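Local coordinates for protein alpha-1,4-endofucoidanase (Mariniflexile fucanivorans, PDB 6DLH) that hydrolyses internal alpha-1,4 linkages of fucoidan by a retaining mechanism, as an endo-acting enzyme of glycoside hydrolase family 107, at residues M48-E53 / L131-A136; L85-P88 / P93-V96; S104-D109 / I117-P122; S150-A155 / F202-F207. All blocks are in the same frame, centred on the assembly; numbering follows the deposited sequence.

Contacts 1, 2 and 4 are buried within the catalytic part of the chain, whereas contact 3 is only partly buried, although contact 4 lies about as far from the chain centre. Contact 1 joins the exit of strand 46-49 to helix 129-139 chiefly through two indoles, and contact 4 likewise sets a loop on helix 198-216 by stacking. Contacts 2 and 3 instead pair two stretches of the long connection between strand 80-84 and helix 129-139, with backbone bonds beside the ring packing. Contact 2 touches each of the other three: Val96 packs on Trp133 of contact 1, His95 meets Val120 of contact 3 through their backbones, and the His95 ring meets Tyr204 of contact 4.

Contact 1 (M48-E53 / L131-A136); sequences MLWLPE and LSWLKA
Trp50 drives the edge of its six-membered ring into the face of Trp133, a T-shaped (edge-to-face) pair with the planes at 73° and the centroid of that ring 4.9 Å from the centroid of the Trp133 five-membered ring. CZ3 of Trp50 does most of the touching. It stands 3.5 Å above the Trp133 plane, over the middle of the indole, and comes 3.6 Å from CE2 of Trp133. CH2 of Trp50 follows as a looser second point, 4.0 Å from the same CE2. The edge reaches across because CG of Trp50 is turned opposite its backbone N (chi1 -167°), which carries the ring toward the helix. Trp50 leaves the end of strand 46-49, in the parallel sheet of the catalytic domain, probably a (beta/alpha)-barrel like that of the related family 29 fucosidases. Trp133 belongs to helix 129-139, which comes after strand 80-84 and the short helix 100-104, and Leu83 of that strand touches both indoles. Each indole is also pinned by its nitrogen, NE1 of Trp50 to Leu395 O and NE1 of Trp133 to Ile63 O. Without the indole of Trp133, as with an alanine here, the CZ3 edge of Trp50 would probably face a gap and the Ile63 carbonyl would lose its indole donor. Away from this tight meeting of rings the two segments draw apart. Pro52 lays CD on one face of the Trp50 ring, which Phe68 also meets, but CG of Pro52 stays 4.8 Å from CH2 of Trp133. Lys135 of the helix is exposed to solvent.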
# COMPACT_ATOMS: atom_id res chain seq x y z
N MET A 48 5.12 0.57 -13.17
CA MET A 48 3.87 -0.11 -12.88
C MET A 48 3.21 0.59 -11.70
O MET A 48 3.80 1.50 -11.11
CB MET A 48 4.12 -1.58 -12.54
CG MET A 48 5.01 -2.30 -13.53
SD MET A 48 5.26 -4.05 -13.15
CE MET A 48 3.74 -4.79 -13.75
N LEU A 49 1.98 0.18 -11.37
CA LEU A 49 1.23 0.82 -10.30
C LEU A 49 0.68 -0.24 -9.36
O LEU A 49 0.03 -1.19 -9.81
CB LEU A 49 0.08 1.65 -10.89
CG LEU A 49 -0.83 2.31 -9.85
CD1 LEU A 49 -0.06 3.35 -9.05
CD2 LEU A 49 -2.06 2.94 -10.49
N TRP A 50 0.92 -0.04 -8.06
CA TRP A 50 0.42 -0.94 -7.02
C TRP A 50 -0.35 -0.13 -5.98
O TRP A 50 0.25 0.60 -5.17
CB TRP A 50 1.57 -1.75 -6.42
CG TRP A 50 1.16 -2.91 -5.57
CD1 TRP A 50 0.85 -4.17 -5.99
CD2 TRP A 50 1.05 -2.93 -4.13
NE1 TRP A 50 0.55 -4.97 -4.92
CE2 TRP A 50 0.67 -4.24 -3.77
CE3 TRP A 50 1.24 -1.97 -3.13
CZ2 TRP A 50 0.47 -4.61 -2.44
CZ3 TRP A 50 1.05 -2.34 -1.81
CH2 TRP A 50 0.67 -3.64 -1.48
N LEU A 51 -1.68 -0.22 -6.03
CA LEU A 51 -2.51 0.70 -5.28
C LEU A 51 -3.67 -0.05 -4.63
O LEU A 51 -4.68 -0.35 -5.27
CB LEU A 51 -2.98 1.83 -6.21
CG LEU A 51 -3.90 2.89 -5.61
CD1 LEU A 51 -3.25 3.58 -4.41
CD2 LEU A 51 -4.29 3.93 -6.65
N PRO A 52 -3.55 -0.42 -3.33
CA PRO A 52 -4.69 -0.92 -2.56
C PRO A 52 -5.65 0.21 -2.23
O PRO A 52 -5.27 1.39 -2.27
CB PRO A 52 -4.07 -1.49 -1.28
CG PRO A 52 -2.58 -1.53 -1.55
CD PRO A 52 -2.30 -0.43 -2.56
N GLU A 53 -6.89 -0.16 -1.92
CA GLU A 53 -7.92 0.82 -1.64
C GLU A 53 -8.48 0.63 -0.23
O GLU A 53 -8.34 -0.44 0.36
CB GLU A 53 -9.03 0.73 -2.69
CG GLU A 53 -8.58 1.18 -4.06
CD GLU A 53 -9.65 1.11 -5.13
OE1 GLU A 53 -10.84 1.23 -4.77
OE2 GLU A 53 -9.30 0.93 -6.32
N LEU A 131 7.32 1.62 4.28
CA LEU A 131 8.74 1.30 4.41
C LEU A 131 8.99 -0.13 3.96
O LEU A 131 10.03 -0.43 3.37
CB LEU A 131 9.19 1.50 5.86
CG LEU A 131 10.66 1.18 6.15
CD1 LEU A 131 11.60 2.01 5.29
CD2 LEU A 131 11.00 1.36 7.62
N SER A 132 8.03 -1.01 4.27
CA SER A 132 8.10 -2.39 3.83
C SER A 132 8.21 -2.45 2.30
O SER A 132 9.17 -3.00 1.76
CB SER A 132 6.92 -3.16 4.36
OG SER A 132 7.02 -4.53 4.02
N TRP A 133 7.23 -1.83 1.63
CA TRP A 133 7.13 -1.84 0.18
C TRP A 133 8.38 -1.22 -0.44
O TRP A 133 8.96 -1.76 -1.38
CB TRP A 133 5.86 -1.13 -0.30
CG TRP A 133 4.60 -1.47 0.44
CD1 TRP A 133 4.30 -2.62 1.11
CD2 TRP A 133 3.42 -0.64 0.53
NE1 TRP A 133 3.04 -2.55 1.63
CE2 TRP A 133 2.47 -1.35 1.30
CE3 TRP A 133 3.08 0.63 0.05
CZ2 TRP A 133 1.21 -0.83 1.58
CZ3 TRP A 133 1.84 1.14 0.34
CH2 TRP A 133 0.92 0.42 1.10
N LEU A 134 8.82 -0.09 0.15
CA LEU A 134 9.98 0.64 -0.36
C LEU A 134 11.22 -0.25 -0.36
O LEU A 134 11.98 -0.25 -1.33
CB LEU A 134 10.20 1.90 0.50
CG LEU A 134 9.22 3.06 0.29
CD1 LEU A 134 9.48 4.16 1.32
CD2 LEU A 134 9.31 3.64 -1.12
N LYS A 135 11.42 -1.03 0.72
CA LYS A 135 12.62 -1.85 0.87
C LYS A 135 12.53 -3.10 -0.01
O LYS A 135 13.53 -3.51 -0.59
CB LYS A 135 12.89 -2.19 2.34
CG LYS A 135 13.48 -1.04 3.16
CD LYS A 135 13.55 -1.31 4.65
CE LYS A 135 14.83 -2.00 5.06
NZ LYS A 135 15.07 -1.89 6.52
N ALA A 136 11.33 -3.67 -0.11
CA ALA A 136 11.10 -4.81 -0.99
C ALA A 136 11.37 -4.43 -2.45
O ALA A 136 11.93 -5.23 -3.21
CB ALA A 136 9.69 -5.33 -0.79

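Contact 2 (L85-P88 / P93-V96)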
# COMPACT_ATOMS: atom_id res chain seq x y z
N LEU A 85 1.34 7.29 -1.17
CA LEU A 85 1.46 7.76 0.21
C LEU A 85 0.05 8.09 0.70
O LEU A 85 -0.31 7.71 1.81
CB LEU A 85 2.39 8.97 0.32
CG LEU A 85 2.33 9.74 1.64
CD1 LEU A 85 2.53 8.82 2.85
CD2 LEU A 85 3.35 10.88 1.68
N THR A 86 -0.73 8.77 -0.16
CA THR A 86 -2.16 8.96 0.06
C THR A 86 -2.92 8.29 -1.07
O THR A 86 -2.34 7.97 -2.10
CB THR A 86 -2.56 10.44 0.14
OG1 THR A 86 -2.98 10.90 -1.15
CG2 THR A 86 -1.47 11.33 0.70
N SER A 87 -4.23 8.10 -0.87
CA SER A 87 -5.13 7.63 -1.90
C SER A 87 -5.72 8.83 -2.65
O SER A 87 -5.54 9.97 -2.23
CB SER A 87 -6.17 6.73 -1.32
OG SER A 87 -5.57 5.60 -0.70
N PRO A 88 -6.34 8.64 -3.84
CA PRO A 88 -6.93 9.76 -4.58
C PRO A 88 -8.24 10.34 -4.03
O PRO A 88 -8.86 9.76 -3.15
CB PRO A 88 -7.18 9.19 -5.98
CG PRO A 88 -7.26 7.69 -5.79
CD PRO A 88 -6.40 7.37 -4.59
N PRO A 93 -7.14 12.15 2.45
CA PRO A 93 -6.64 12.11 3.83
C PRO A 93 -5.98 10.80 4.27
O PRO A 93 -5.08 10.82 5.11
CB PRO A 93 -7.90 12.36 4.69
CG PRO A 93 -8.87 13.01 3.73
CD PRO A 93 -8.59 12.35 2.40
N THR A 94 -6.42 9.68 3.70
CA THR A 94 -5.95 8.37 4.13
C THR A 94 -4.52 8.14 3.66
O THR A 94 -4.26 8.09 2.46
CB THR A 94 -6.92 7.27 3.67
OG1 THR A 94 -6.81 7.14 2.25
CG2 THR A 94 -8.35 7.55 4.08
N HIS A 95 -3.60 7.99 4.63
CA HIS A 95 -2.19 7.74 4.39
C HIS A 95 -1.87 6.28 4.69
O HIS A 95 -2.60 5.63 5.43
CB HIS A 95 -1.32 8.65 5.28
CG HIS A 95 -1.35 10.09 4.89
ND1 HIS A 95 -2.52 10.83 4.88
CD2 HIS A 95 -0.36 10.93 4.53
CE1 HIS A 95 -2.25 12.06 4.51
NE2 HIS A 95 -0.93 12.15 4.28
N VAL A 96 -0.76 5.79 4.12
CA VAL A 96 -0.35 4.40 4.28
C VAL A 96 0.95 4.33 5.08
O VAL A 96 1.53 3.26 5.22
CB VAL A 96 -0.21 3.68 2.93
CG1 VAL A 96 -1.51 3.67 2.15
CG2 VAL A 96 0.92 4.24 2.07
O HOH W 1 -8.16 5.03 1.55
O HOH W 2 -4.09 5.60 1.59
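Thr86 and His95 face each other across two antiparallel backbones and send their side chains the same way, side by side. CG2 of Thr86 lies over one face of the imidazole, 3.9 Å from the centroid of the His95 ring and 19° off its normal, a CH-pi contact displaced toward the NE2 rim. Leu85 comes at the ring on a slant instead, CD1 of Leu85 reaching 4.0 Å from CD2 of His95. The ring is held from both nitrogens. ND1 of His95 donates to Pro93 O at 2.6 Å; that oxygen lies in the ring plane, although the donor stands well above the plane of the carbonyl. At the far side, NE2 of His95 is hydrogen-bonded to OH of Tyr204 on helix 198-216. With its nitrogens held in this way, the imidazole is probably kept from turning, and its face stays presented to the Thr86 methyl.

Ser87 and Thr94 lie on the next pair of positions, and there the chemistry is polar. A water is 2.7 Å from OG of Ser87 and donates a hydrogen bond to Thr94 O, while a second water donates to OG1 of Thr94 at 2.6 Å; OG1 itself bonds to Phe91 O. Backbone bonds flank the Thr86–His95 pair: Val96 N to Leu85 O at 3.0 Å, and a weak one from Ser87 N to Thr94 O at 3.3 Å. This is a single antiparallel beta bridge of the non-hydrogen-bonded kind, closing a short loop just beyond strand 80-84 of the parallel sheet in the catalytic domain.

Contact 3 (S104-D109 / I117-P122); sequences SLWQGD and INLVAP
Trp106 lies across Leu119, and its CB already touches the other side, 3.9 Å from CD1 of Leu119. With CG opposite the backbone N (chi1 175°), the indole then runs over Leu119. CG and CD1 rest on CB of Leu119, which sits 4.0 Å from the centroid of the Trp106 five-membered ring, nearly straight above it, in a CH-pi contact. At CD1 of Trp106 the ring edge meets Ile117 O, 3.0 Å away. Next comes NE1, which donates to Asp109 O at 3.0 Å, on a lone pair in the carbonyl plane. That oxygen takes a second bond, from Ile117 N at 3.2 Å, whose donor stands above the same plane. Further on, CE3 packs against CD1 of Leu119 at 4.0 Å. On the opposite face CA of Gly108 lies 3.3 Å above the ring plane, toward the rim, within a type I' turn from Trp106 to Asp109. Replacing Trp106 by a serine is likely to uncover Leu119 and to leave Asp109 O with Ile117 N but no indole donor. The turn begins just after helix 100-104. Helix 168-176 lies alongside: its Arg171 forms a salt bridge with OD2 of Asp109, its Trp172 meets Leu105 and its Val168 meets Asn118, while OD1 of Asn118 accepts a hydrogen bond from the backbone N of Asp167 just before that helix.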
# COMPACT_ATOMS: atom_id res chain seq x y z
N SER A 104 -2.63 11.54 16.04
CA SER A 104 -3.29 12.33 17.07
C SER A 104 -4.72 12.67 16.66
O SER A 104 -5.62 12.67 17.51
CB SER A 104 -2.50 13.57 17.39
OG SER A 104 -2.86 14.62 16.51
N LEU A 105 -4.92 12.96 15.37
CA LEU A 105 -6.21 13.32 14.81
C LEU A 105 -7.22 12.20 15.04
O LEU A 105 -8.43 12.42 14.94
CB LEU A 105 -6.04 13.56 13.31
CG LEU A 105 -5.78 15.00 12.85
CD1 LEU A 105 -4.34 15.42 13.13
CD2 LEU A 105 -6.08 15.13 11.37
N TRP A 106 -6.72 10.99 15.31
CA TRP A 106 -7.57 9.85 15.58
C TRP A 106 -8.38 10.10 16.85
O TRP A 106 -9.61 10.05 16.81
CB TRP A 106 -6.74 8.56 15.67
CG TRP A 106 -7.51 7.33 16.06
CD1 TRP A 106 -8.83 7.08 15.84
CD2 TRP A 106 -6.98 6.16 16.71
NE1 TRP A 106 -9.17 5.85 16.32
CE2 TRP A 106 -8.05 5.26 16.85
CE3 TRP A 106 -5.72 5.80 17.18
CZ2 TRP A 106 -7.90 4.01 17.47
CZ3 TRP A 106 -5.56 4.57 17.78
CH2 TRP A 106 -6.64 3.69 17.92
N GLN A 107 -7.67 10.34 17.96
CA GLN A 107 -8.26 10.56 19.28
C GLN A 107 -8.93 9.28 19.78
O GLN A 107 -9.71 9.32 20.73
CB GLN A 107 -9.19 11.77 19.29
CG GLN A 107 -8.46 13.11 19.25
CD GLN A 107 -9.34 14.31 19.00
OE1 GLN A 107 -10.57 14.22 18.97
NE2 GLN A 107 -8.71 15.46 18.81
N GLY A 108 -8.62 8.15 19.13
CA GLY A 108 -9.02 6.83 19.60
C GLY A 108 -10.50 6.53 19.41
O GLY A 108 -11.02 5.61 20.04
N ASP A 109 -11.17 7.28 18.53
CA ASP A 109 -12.61 7.11 18.33
C ASP A 109 -12.88 5.73 17.74
O ASP A 109 -12.04 5.20 17.00
CB ASP A 109 -13.21 8.24 17.49
CG ASP A 109 -12.72 9.63 17.88
OD1 ASP A 109 -12.61 9.91 19.09
OD2 ASP A 109 -12.46 10.44 16.96
N ILE A 117 -12.16 4.49 13.85
CA ILE A 117 -12.80 5.50 13.02
C ILE A 117 -11.98 6.77 13.17
O ILE A 117 -11.38 7.00 14.22
CB ILE A 117 -14.29 5.67 13.41
CG1 ILE A 117 -15.21 5.65 12.20
CG2 ILE A 117 -14.51 6.90 14.28
CD1 ILE A 117 -16.62 5.17 12.49
N ASN A 118 -11.89 7.56 12.09
CA ASN A 118 -11.07 8.77 12.06
C ASN A 118 -9.58 8.44 12.12
O ASN A 118 -8.78 9.32 12.41
CB ASN A 118 -11.46 9.77 13.15
CG ASN A 118 -12.68 10.59 12.82
OD1 ASN A 118 -12.70 11.33 11.84
ND2 ASN A 118 -13.72 10.47 13.63
N LEU A 119 -9.21 7.18 11.85
CA LEU A 119 -7.80 6.83 11.77
C LEU A 119 -7.39 6.73 10.30
O LEU A 119 -7.87 5.87 9.57
CB LEU A 119 -7.53 5.53 12.53
CG LEU A 119 -6.09 5.03 12.50
CD1 LEU A 119 -5.13 6.00 13.18
CD2 LEU A 119 -5.97 3.63 13.10
N VAL A 120 -6.50 7.64 9.87
CA VAL A 120 -6.19 7.80 8.46
C VAL A 120 -4.69 7.63 8.25
O VAL A 120 -4.14 8.10 7.26
CB VAL A 120 -6.71 9.12 7.86
CG1 VAL A 120 -8.21 9.09 7.63
CG2 VAL A 120 -6.29 10.35 8.64
N ALA A 121 -4.04 6.95 9.20
CA ALA A 121 -2.70 6.42 9.00
C ALA A 121 -2.61 5.06 9.69
O ALA A 121 -3.50 4.69 10.45
CB ALA A 121 -1.66 7.39 9.51
N PRO A 122 -1.56 4.25 9.40
CA PRO A 122 -1.27 3.08 10.23
C PRO A 122 -0.66 3.54 11.56
O PRO A 122 0.19 4.43 11.57
CB PRO A 122 -0.22 2.34 9.38
CG PRO A 122 0.48 3.44 8.61
CD PRO A 122 -0.62 4.42 8.28

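Contact 4 (S150-A155 / F202-F207); sequences SYNLLA and FCYAEF
OD1 of Asn152, lying over the ring of Tyr204, accepts a hydrogen bond from Leu153 N at 2.6 Å. The donor comes in above the carbonyl plane, nearly at right angles to the C=O bond. The other end of the same amide is held too, ND2 of Asn152 donating to Ser150 O at 2.7 Å, and the two bonds together fix the rotation of the group. Asn152 is the second residue of a type II' beta turn from Tyr151 to Leu154, at positive phi, and its amide ties the turn to Ser150 just before it. The turn comes just after strand 143-149 of the parallel sheet and meets helix 198-216 in the catalytic domain.

Thus held, the side chain of Asn152 is laid flat on Tyr204. CG of Asn152 sits between its backbone N and carbonyl carbon (chi1 67°), and the amide is stacked on the phenol with the planes 21° apart, the two side chains running past each other in opposite directions. CB of Asn152 stands over the middle of the ring, 3.5 Å from the Tyr204 centroid, in a CH-pi contact. The amide lies further toward the root of the ring, its CG 3.5 Å from CG of Tyr204. No hydrogen bond crosses here, and the phenol hydroxyl finds its polar partner in His95. Nearby, Trp172 of helix 168-176 touches both Leu153 and Cys203, and Met201 lies against Asn152. Leu153 approaches from another direction, crossing the phenol at about a right angle: its CD1 meets the ring edge in plane, 3.8 Å from CD1 of Tyr204.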
# COMPACT_ATOMS: atom_id res chain seq x y z
N SER A 150 -3.08 16.12 -3.90
CA SER A 150 -2.68 17.46 -3.48
C SER A 150 -3.60 17.99 -2.38
O SER A 150 -3.15 18.80 -1.57
CB SER A 150 -2.62 18.40 -4.65
OG SER A 150 -1.50 18.09 -5.48
N TYR A 151 -4.86 17.54 -2.35
CA TYR A 151 -5.86 17.95 -1.38
C TYR A 151 -5.52 17.41 0.00
O TYR A 151 -6.01 17.93 1.00
CB TYR A 151 -7.26 17.49 -1.78
CG TYR A 151 -7.99 18.41 -2.73
CD1 TYR A 151 -8.74 19.49 -2.25
CD2 TYR A 151 -7.95 18.22 -4.10
CE1 TYR A 151 -9.41 20.34 -3.12
CE2 TYR A 151 -8.62 19.06 -4.98
CZ TYR A 151 -9.35 20.13 -4.49
OH TYR A 151 -10.00 20.95 -5.36
N ASN A 152 -4.73 16.32 0.04
CA ASN A 152 -4.17 15.76 1.26
C ASN A 152 -5.24 15.65 2.34
O ASN A 152 -6.30 15.08 2.09
CB ASN A 152 -2.84 16.43 1.61
CG ASN A 152 -2.98 17.89 2.01
OD1 ASN A 152 -3.33 18.20 3.15
ND2 ASN A 152 -2.70 18.79 1.08
N LEU A 153 -4.98 16.23 3.52
CA LEU A 153 -5.84 16.07 4.69
C LEU A 153 -7.10 16.93 4.60
O LEU A 153 -8.07 16.69 5.32
CB LEU A 153 -5.03 16.36 5.96
CG LEU A 153 -3.94 15.33 6.29
CD1 LEU A 153 -2.91 15.91 7.25
CD2 LEU A 153 -4.54 14.05 6.85
N LEU A 154 -7.11 17.93 3.70
CA LEU A 154 -8.29 18.75 3.48
C LEU A 154 -9.39 17.92 2.84
O LEU A 154 -9.14 16.85 2.28
CB LEU A 154 -7.93 19.95 2.59
CG LEU A 154 -7.16 21.09 3.26
CD1 LEU A 154 -7.54 21.24 4.73
CD2 LEU A 154 -5.66 20.92 3.10
N ALA A 155 -10.63 18.42 2.93
CA ALA A 155 -11.78 17.78 2.32
C ALA A 155 -12.02 18.37 0.93
O ALA A 155 -12.19 19.58 0.79
CB ALA A 155 -12.99 17.92 3.20
N PHE A 202 0.32 24.73 3.18
CA PHE A 202 1.70 24.93 3.59
C PHE A 202 2.00 24.14 4.86
O PHE A 202 3.13 23.70 5.06
CB PHE A 202 2.01 26.42 3.77
CG PHE A 202 2.37 27.18 2.51
CD1 PHE A 202 3.67 27.17 2.02
CD2 PHE A 202 1.41 27.92 1.83
CE1 PHE A 202 4.00 27.88 0.88
CE2 PHE A 202 1.74 28.63 0.69
CZ PHE A 202 3.03 28.60 0.21
N CYS A 203 0.97 23.96 5.71
CA CYS A 203 1.07 23.11 6.89
C CYS A 203 1.57 21.73 6.46
O CYS A 203 2.59 21.25 6.96
CB CYS A 203 -0.28 22.96 7.59
SG CYS A 203 -0.66 24.21 8.84
N TYR A 204 0.84 21.12 5.51
CA TYR A 204 1.08 19.76 5.05
C TYR A 204 2.51 19.61 4.52
O TYR A 204 3.21 18.67 4.87
CB TYR A 204 0.03 19.34 4.02
CG TYR A 204 0.10 17.88 3.65
CD1 TYR A 204 -0.58 16.92 4.39
CD2 TYR A 204 0.87 17.45 2.58
CE1 TYR A 204 -0.51 15.58 4.06
CE2 TYR A 204 0.95 16.11 2.24
CZ TYR A 204 0.26 15.17 2.98
OH TYR A 204 0.33 13.85 2.65
N ALA A 205 2.94 20.56 3.68
CA ALA A 205 4.26 20.48 3.09
C ALA A 205 5.34 20.46 4.17
O ALA A 205 6.30 19.70 4.06
CB ALA A 205 4.47 21.62 2.11
N GLU A 206 5.17 21.28 5.21
CA GLU A 206 6.23 21.51 6.18
C GLU A 206 6.23 20.44 7.27
O GLU A 206 7.30 19.95 7.63
CB GLU A 206 6.17 22.93 6.76
CG GLU A 206 7.23 23.24 7.81
CD GLU A 206 8.65 23.44 7.31
OE1 GLU A 206 8.82 23.85 6.14
OE2 GLU A 206 9.59 23.19 8.09
N PHE A 207 5.05 20.07 7.77
CA PHE A 207 4.96 19.22 8.95
C PHE A 207 4.67 17.76 8.61
O PHE A 207 5.17 16.86 9.29
CB PHE A 207 4.00 19.82 9.99
CG PHE A 207 4.55 21.05 10.67
CD1 PHE A 207 3.84 22.24 10.68
CD2 PHE A 207 5.80 21.02 11.29
CE1 PHE A 207 4.37 23.36 11.30
CE2 PHE A 207 6.32 22.14 11.91
CZ PHE A 207 5.60 23.32 11.91